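Local coordinates for sulfonate ABC transporter, periplasmic sulfonate-binding protein SsuA (Methylobacillus flagellatus, PDB 3UIF) that probably binds sulfonates or sulfate esters in the periplasm and hands them to an ABC transporter for uptake into the cell, at residues Ala299-Gln302 with Gln303-Pro307; Gly75-Pro78 with Pro79-Asn83. All coordinates share one frame; numbering follows the deposited sequence.

Contact 1 (Ala299-Gln302 with Gln303-Pro307)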
ATOM      1  N   ALA A 299       4.338  15.800   8.609  1.00 56.42           N
ATOM      2  CA  ALA A 299       3.935  15.043   9.789  1.00 55.02           C
ATOM      3  C   ALA A 299       5.154  14.515  10.528  1.00 55.34           C
ATOM      4  O   ALA A 299       6.122  14.098   9.903  1.00 55.26           O
ATOM      5  CB  ALA A 299       3.034  13.887   9.380  1.00 53.47           C
ATOM      6  N   ASP A 300       5.104  14.547  11.857  1.00 56.62           N
ATOM      7  CA  ASP A 300       6.105  13.912  12.710  1.00 56.41           C
ATOM      8  C   ASP A 300       6.022  12.389  12.500  1.00 54.02           C
ATOM      9  O   ASP A 300       5.019  11.756  12.844  1.00 52.31           O
ATOM     10  CB  ASP A 300       5.836  14.309  14.169  1.00 57.12           C
ATOM     11  CG  ASP A 300       6.851  13.733  15.160  1.00 58.30           C
ATOM     12  OD1 ASP A 300       7.805  13.027  14.761  1.00 57.77           O
ATOM     13  OD2 ASP A 300       6.693  13.998  16.373  1.00 60.63           O
ATOM     14  N   VAL A 301       7.073  11.812  11.920  1.00 53.47           N
ATOM     15  CA  VAL A 301       7.073  10.389  11.561  1.00 51.24           C
ATOM     16  C   VAL A 301       7.017   9.496  12.797  1.00 50.97           C
ATOM     17  O   VAL A 301       6.285   8.503  12.823  1.00 49.11           O
ATOM     18  CB  VAL A 301       8.303  10.007  10.694  1.00 51.48           C
ATOM     19  CG1 VAL A 301       8.319   8.517  10.403  1.00 49.28           C
ATOM     20  CG2 VAL A 301       8.321  10.791   9.388  1.00 50.60           C
ATOM     21  N   GLN A 302       7.795   9.863  13.814  1.00 52.87           N
ATOM     22  CA  GLN A 302       7.916   9.081  15.062  1.00 52.58           C
ATOM     23  C   GLN A 302       6.568   8.908  15.796  1.00 52.04           C
ATOM     24  O   GLN A 302       6.209   7.801  16.186  1.00 51.38           O
ATOM     25  CB  GLN A 302       8.998   9.687  15.982  1.00 55.48           C
ATOM     26  CG  GLN A 302      10.370   9.880  15.312  1.00 60.72           C
ATOM     27  CD  GLN A 302      10.700  11.334  14.918  1.00 64.74           C
ATOM     28  OE1 GLN A 302      11.079  12.150  15.773  1.00 69.36           O
ATOM     29  NE2 GLN A 302      10.600  11.648  13.621  1.00 63.12           N
ATOM     30  N   GLN A 303       5.814   9.995  15.947  1.00 53.12           N
ATOM     31  CA  GLN A 303       4.508   9.960  16.626  1.00 53.03           C
ATOM     32  C   GLN A 303       3.407   9.181  15.856  1.00 50.92           C
ATOM     33  O   GLN A 303       2.362   8.822  16.405  1.00 50.58           O
ATOM     34  CB  GLN A 303       4.053  11.401  16.899  1.00 54.72           C
ATOM     35  CG  GLN A 303       2.919  11.561  17.908  1.00 55.09           C
ATOM     36  CD  GLN A 303       2.458  13.020  18.054  1.00 58.79           C
ATOM     37  OE1 GLN A 303       1.255  13.302  18.041  1.00 56.04           O
ATOM     38  NE2 GLN A 303       3.412  13.954  18.178  1.00 60.19           N
HETATM   39  N   MSE A 304       3.660   8.929  14.580  1.00 49.59           N
HETATM   40  CA  MSE A 304       2.719   8.264  13.691  1.00 48.08           C
HETATM   41  C   MSE A 304       2.980   6.774  13.618  1.00 45.01           C
HETATM   42  O   MSE A 304       2.117   6.015  13.192  1.00 43.74           O
HETATM   43  CB  MSE A 304       3.011   9.002  12.402  1.00 47.35           C
HETATM   44  CG  MSE A 304       2.395   8.398  11.163  1.00 44.86           C
HETATM   45 SE   MSE A 304       2.863   9.643   9.705  1.00 51.09          SE
HETATM   46  CE  MSE A 304       1.682   8.755   8.432  1.00 43.52           C
ATOM     47  N   LEU A 305       4.159   6.329  14.041  1.00 46.57           N
ATOM     48  CA  LEU A 305       4.448   4.901  14.071  1.00 44.18           C
ATOM     49  C   LEU A 305       4.504   4.339  15.486  1.00 44.42           C
ATOM     50  O   LEU A 305       5.313   4.783  16.302  1.00 45.52           O
ATOM     51  CB  LEU A 305       5.771   4.608  13.376  1.00 43.82           C
ATOM     52  CG  LEU A 305       6.064   5.186  11.996  1.00 45.22           C
ATOM     53  CD1 LEU A 305       7.525   4.909  11.676  1.00 43.80           C
ATOM     54  CD2 LEU A 305       5.120   4.636  10.936  1.00 41.37           C
ATOM     55  N   ASN A 306       3.655   3.355  15.769  1.00 43.24           N
ATOM     56  CA  ASN A 306       3.653   2.684  17.059  1.00 43.63           C
ATOM     57  C   ASN A 306       3.916   1.177  16.943  1.00 42.60           C
ATOM     58  O   ASN A 306       2.998   0.416  16.648  1.00 41.51           O
ATOM     59  CB  ASN A 306       2.332   2.952  17.777  1.00 43.51           C
ATOM     60  CG  ASN A 306       2.348   2.501  19.227  1.00 44.36           C
ATOM     61  OD1 ASN A 306       3.290   1.859  19.693  1.00 45.14           O
ATOM     62  ND2 ASN A 306       1.296   2.833  19.943  1.00 44.60           N
ATOM     63  N   PRO A 307       5.170   0.741  17.189  1.00 43.08           N
ATOM     64  CA  PRO A 307       5.548  -0.678  17.085  1.00 42.44           C
ATOM     65  C   PRO A 307       5.165  -1.562  18.283  1.00 43.38           C
ATOM     66  O   PRO A 307       5.438  -2.765  18.262  1.00 43.33           O
ATOM     67  CB  PRO A 307       7.080  -0.622  16.951  1.00 43.37           C
ATOM     68  CG  PRO A 307       7.458   0.602  17.712  1.00 45.04           C
ATOM     69  CD  PRO A 307       6.329   1.589  17.533  1.00 44.81           C
TER
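With CG1 of Val301 trans to the backbone N (chi1 177°) and CG of Leu305 turned to lie beside its own backbone N (chi1 -49°), the two side chains run alongside each other in a common direction and meet through methyls: Val301 CG1 is 3.9 Å from Leu305 CD1. Both rest against Tyr282 of helix 276-291. Asp300 and Gln303 approach at about a right angle, carboxylate and amide planes steeply turned, and Asp300 OD2 lies 3.7 Å from Gln303 CB, a van der Waals contact alongside the start of the glutamine chain. The other carboxylate oxygen, Asp300 OD1, takes a weak bond from Gln302 N at 3.3 Å. This makes Asp300 the N-cap of a single short helical turn, 301-304, where the chain passes from loop to loop. The turn is loosely bonded. Met304 N donates to Val301 O at 3.2 Å, reaching that oxygen from above the carbonyl plane with a bent N-H...O angle of 143°, while Leu305 N makes two weak bonds, to Val301 O and to Gln302 O. From the end of the turn onward, Met304 and then Asn306 form backbone hydrogen bonds with Leu91 of strand 89-94, and the Asn306 side chain caps His308 N ahead of helix 308-316. On the buried side the selenomethionine Met304 stretches out fully, its SE 4.3 Å from Ala299 CB, and its end runs on toward Ile80 and Asn83 of helix 77-85.

Contact 2 (Gly75-Pro78 with Pro79-Asn83); sequences GDLP and PIILN
Backbone hydrogen bonds tie Gly75-Pro78 to Pro79-Asn83 in the i to i+4 pattern of an alpha-helix. Ile80 N donates to Asp76 O at 3.2 Å, Ile81 N to Leu77 O at 3.1 Å and Leu82 N to Pro78 O at 2.9 Å. The two prolines have no N-H to give, which costs little here in the first turn, where backbone N-H groups lack a preceding turn to bond to. Their rings, neighbours in sequence, stand next to each other at the helix start, and CG and CD of Pro79 lie near the carbonyl oxygens Gly75 O and Asp76 O. With an alanine at Pro79 the ring carbons beside these two oxygens are gone, and the first turn would probably be less firmly restrained in its backbone.

The apolar contacts beyond the proline pair are between residues one turn apart. Ile81 CD1 comes within 4.0 Å of Leu77 CG, the two side chains crossing at a slant. Ile80 has CG1 beside its backbone N (chi1 -73°), which carries CD1 back over Asp76 O and to 4.2 Å from Asp76 CB.

The polar end of Asp76 turns elsewhere, OD1 being hydrogen-bonded to His281 NE2 of helix 276-291. That helix also covers Ile80, through Ala285, Val286 and Ala289. Helix 56-65 packs on Pro78 and Leu82, and the Asn83 side chain bonds to Thr88 N and Val89 O, so helix 77-85, entered directly from strand 71-75, is fastened near its far end to the start of strand 89-94.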
ATOM      1  N   GLY A  75      -3.746   2.705   2.609  1.00 38.52           N
ATOM      2  CA  GLY A  75      -2.358   3.054   2.293  1.00 38.23           C
ATOM      3  C   GLY A  75      -1.788   4.132   3.192  1.00 38.75           C
ATOM      4  O   GLY A  75      -2.491   4.677   4.032  1.00 39.40           O
ATOM      5  N   ASP A  76      -0.515   4.449   3.016  1.00 39.45           N
ATOM      6  CA  ASP A  76       0.130   5.454   3.861  1.00 39.71           C
ATOM      7  C   ASP A  76      -0.076   6.880   3.380  1.00 41.27           C
ATOM      8  O   ASP A  76       0.134   7.830   4.137  1.00 41.77           O
ATOM      9  CB  ASP A  76       1.631   5.200   3.976  1.00 39.75           C
ATOM     10  CG  ASP A  76       2.314   5.043   2.614  1.00 40.35           C
ATOM     11  OD1 ASP A  76       3.566   5.066   2.592  1.00 40.28           O
ATOM     12  OD2 ASP A  76       1.616   4.880   1.569  1.00 40.10           O
ATOM     13  N   LEU A  77      -0.466   7.056   2.126  1.00 41.27           N
ATOM     14  CA  LEU A  77      -0.570   8.430   1.647  1.00 42.34           C
ATOM     15  C   LEU A  77      -1.675   9.255   2.365  1.00 43.24           C
ATOM     16  O   LEU A  77      -1.361  10.292   2.962  1.00 44.08           O
ATOM     17  CB  LEU A  77      -0.634   8.516   0.118  1.00 42.54           C
ATOM     18  CG  LEU A  77      -0.304   9.925  -0.414  1.00 44.19           C
ATOM     19  CD1 LEU A  77       1.058  10.437   0.055  1.00 44.49           C
ATOM     20  CD2 LEU A  77      -0.419   9.982  -1.928  1.00 45.32           C
ATOM     21  N   PRO A  78      -2.947   8.788   2.342  1.00 42.99           N
ATOM     22  CA  PRO A  78      -3.967   9.547   3.094  1.00 43.83           C
ATOM     23  C   PRO A  78      -3.634   9.895   4.566  1.00 44.07           C
ATOM     24  O   PRO A  78      -3.699  11.076   4.920  1.00 45.29           O
ATOM     25  CB  PRO A  78      -5.226   8.682   2.953  1.00 43.26           C
ATOM     26  CG  PRO A  78      -5.053   8.054   1.605  1.00 42.94           C
ATOM     27  CD  PRO A  78      -3.575   7.742   1.501  1.00 42.23           C
ATOM     28  N   PRO A  79      -3.265   8.899   5.407  1.00 42.99           N
ATOM     29  CA  PRO A  79      -2.969   9.198   6.813  1.00 43.18           C
ATOM     30  C   PRO A  79      -1.808  10.171   6.998  1.00 44.35           C
ATOM     31  O   PRO A  79      -1.825  10.975   7.927  1.00 45.37           O
ATOM     32  CB  PRO A  79      -2.637   7.836   7.418  1.00 42.22           C
ATOM     33  CG  PRO A  79      -2.369   6.919   6.286  1.00 41.19           C
ATOM     34  CD  PRO A  79      -3.076   7.471   5.087  1.00 41.87           C
ATOM     35  N   ILE A  80      -0.814  10.112   6.124  1.00 44.10           N
ATOM     36  CA  ILE A  80       0.207  11.166   6.051  1.00 45.23           C
ATOM     37  C   ILE A  80      -0.410  12.558   5.845  1.00 46.93           C
ATOM     38  O   ILE A  80      -0.045  13.507   6.536  1.00 48.54           O
ATOM     39  CB  ILE A  80       1.271  10.869   4.956  1.00 45.08           C
ATOM     40  CG1 ILE A  80       2.217   9.738   5.405  1.00 43.94           C
ATOM     41  CG2 ILE A  80       2.056  12.125   4.581  1.00 46.73           C
ATOM     42  CD1 ILE A  80       3.025   9.116   4.293  1.00 43.53           C
ATOM     43  N   ILE A  81      -1.354  12.674   4.910  1.00 47.00           N
ATOM     44  CA  ILE A  81      -2.025  13.957   4.625  1.00 48.97           C
ATOM     45  C   ILE A  81      -2.885  14.438   5.799  1.00 49.49           C
ATOM     46  O   ILE A  81      -2.896  15.622   6.118  1.00 51.12           O
ATOM     47  CB  ILE A  81      -2.835  13.895   3.302  1.00 48.57           C
ATOM     48  CG1 ILE A  81      -1.878  13.711   2.116  1.00 48.12           C
ATOM     49  CG2 ILE A  81      -3.731  15.116   3.116  1.00 50.15           C
ATOM     50  CD1 ILE A  81      -2.508  13.031   0.918  1.00 47.07           C
ATOM     51  N   LEU A  82      -3.585  13.510   6.440  1.00 48.49           N
ATOM     52  CA  LEU A  82      -4.359  13.790   7.645  1.00 49.01           C
ATOM     53  C   LEU A  82      -3.472  14.290   8.796  1.00 50.02           C
ATOM     54  O   LEU A  82      -3.735  15.343   9.395  1.00 51.89           O
ATOM     55  CB  LEU A  82      -5.135  12.529   8.062  1.00 47.87           C
ATOM     56  CG  LEU A  82      -5.993  12.565   9.326  1.00 48.45           C
ATOM     57  CD1 LEU A  82      -6.998  13.712   9.280  1.00 50.16           C
ATOM     58  CD2 LEU A  82      -6.683  11.228   9.553  1.00 46.75           C
ATOM     59  N   ASN A  83      -2.420  13.526   9.084  1.00 49.07           N
ATOM     60  CA  ASN A  83      -1.498  13.816  10.176  1.00 49.82           C
ATOM     61  C   ASN A  83      -0.741  15.124  10.043  1.00 51.73           C
ATOM     62  O   ASN A  83      -0.382  15.743  11.044  1.00 53.12           O
ATOM     63  CB  ASN A  83      -0.527  12.662  10.368  1.00 48.33           C
ATOM     64  CG  ASN A  83      -1.177  11.472  11.029  1.00 46.99           C
ATOM     65  OD1 ASN A  83      -2.179  11.610  11.723  1.00 47.62           O
ATOM     66  ND2 ASN A  83      -0.613  10.292  10.816  1.00 46.06           N
TER

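Contact 2 comes first along the chain, at the start of helix 77-85, and contact 1 far later, in the short helix 301-304 near the C-terminus, yet their centres lie only 12 Å apart on the same side of the chain's centre. They touch directly: Met304 CG packs 3.6 Å from Asn83 ND2, and Ala299 CB lies 3.9 Å from Asn83 CB. Helix 276-291 contributes side chains to both, and strand 89-94 is bonded to each. Consistent with a two-lobed type 2 periplasmic-binding fold, the C-terminal segment thus folds back onto the lobe built round the mixed sheet containing strands 71-75 and 89-94.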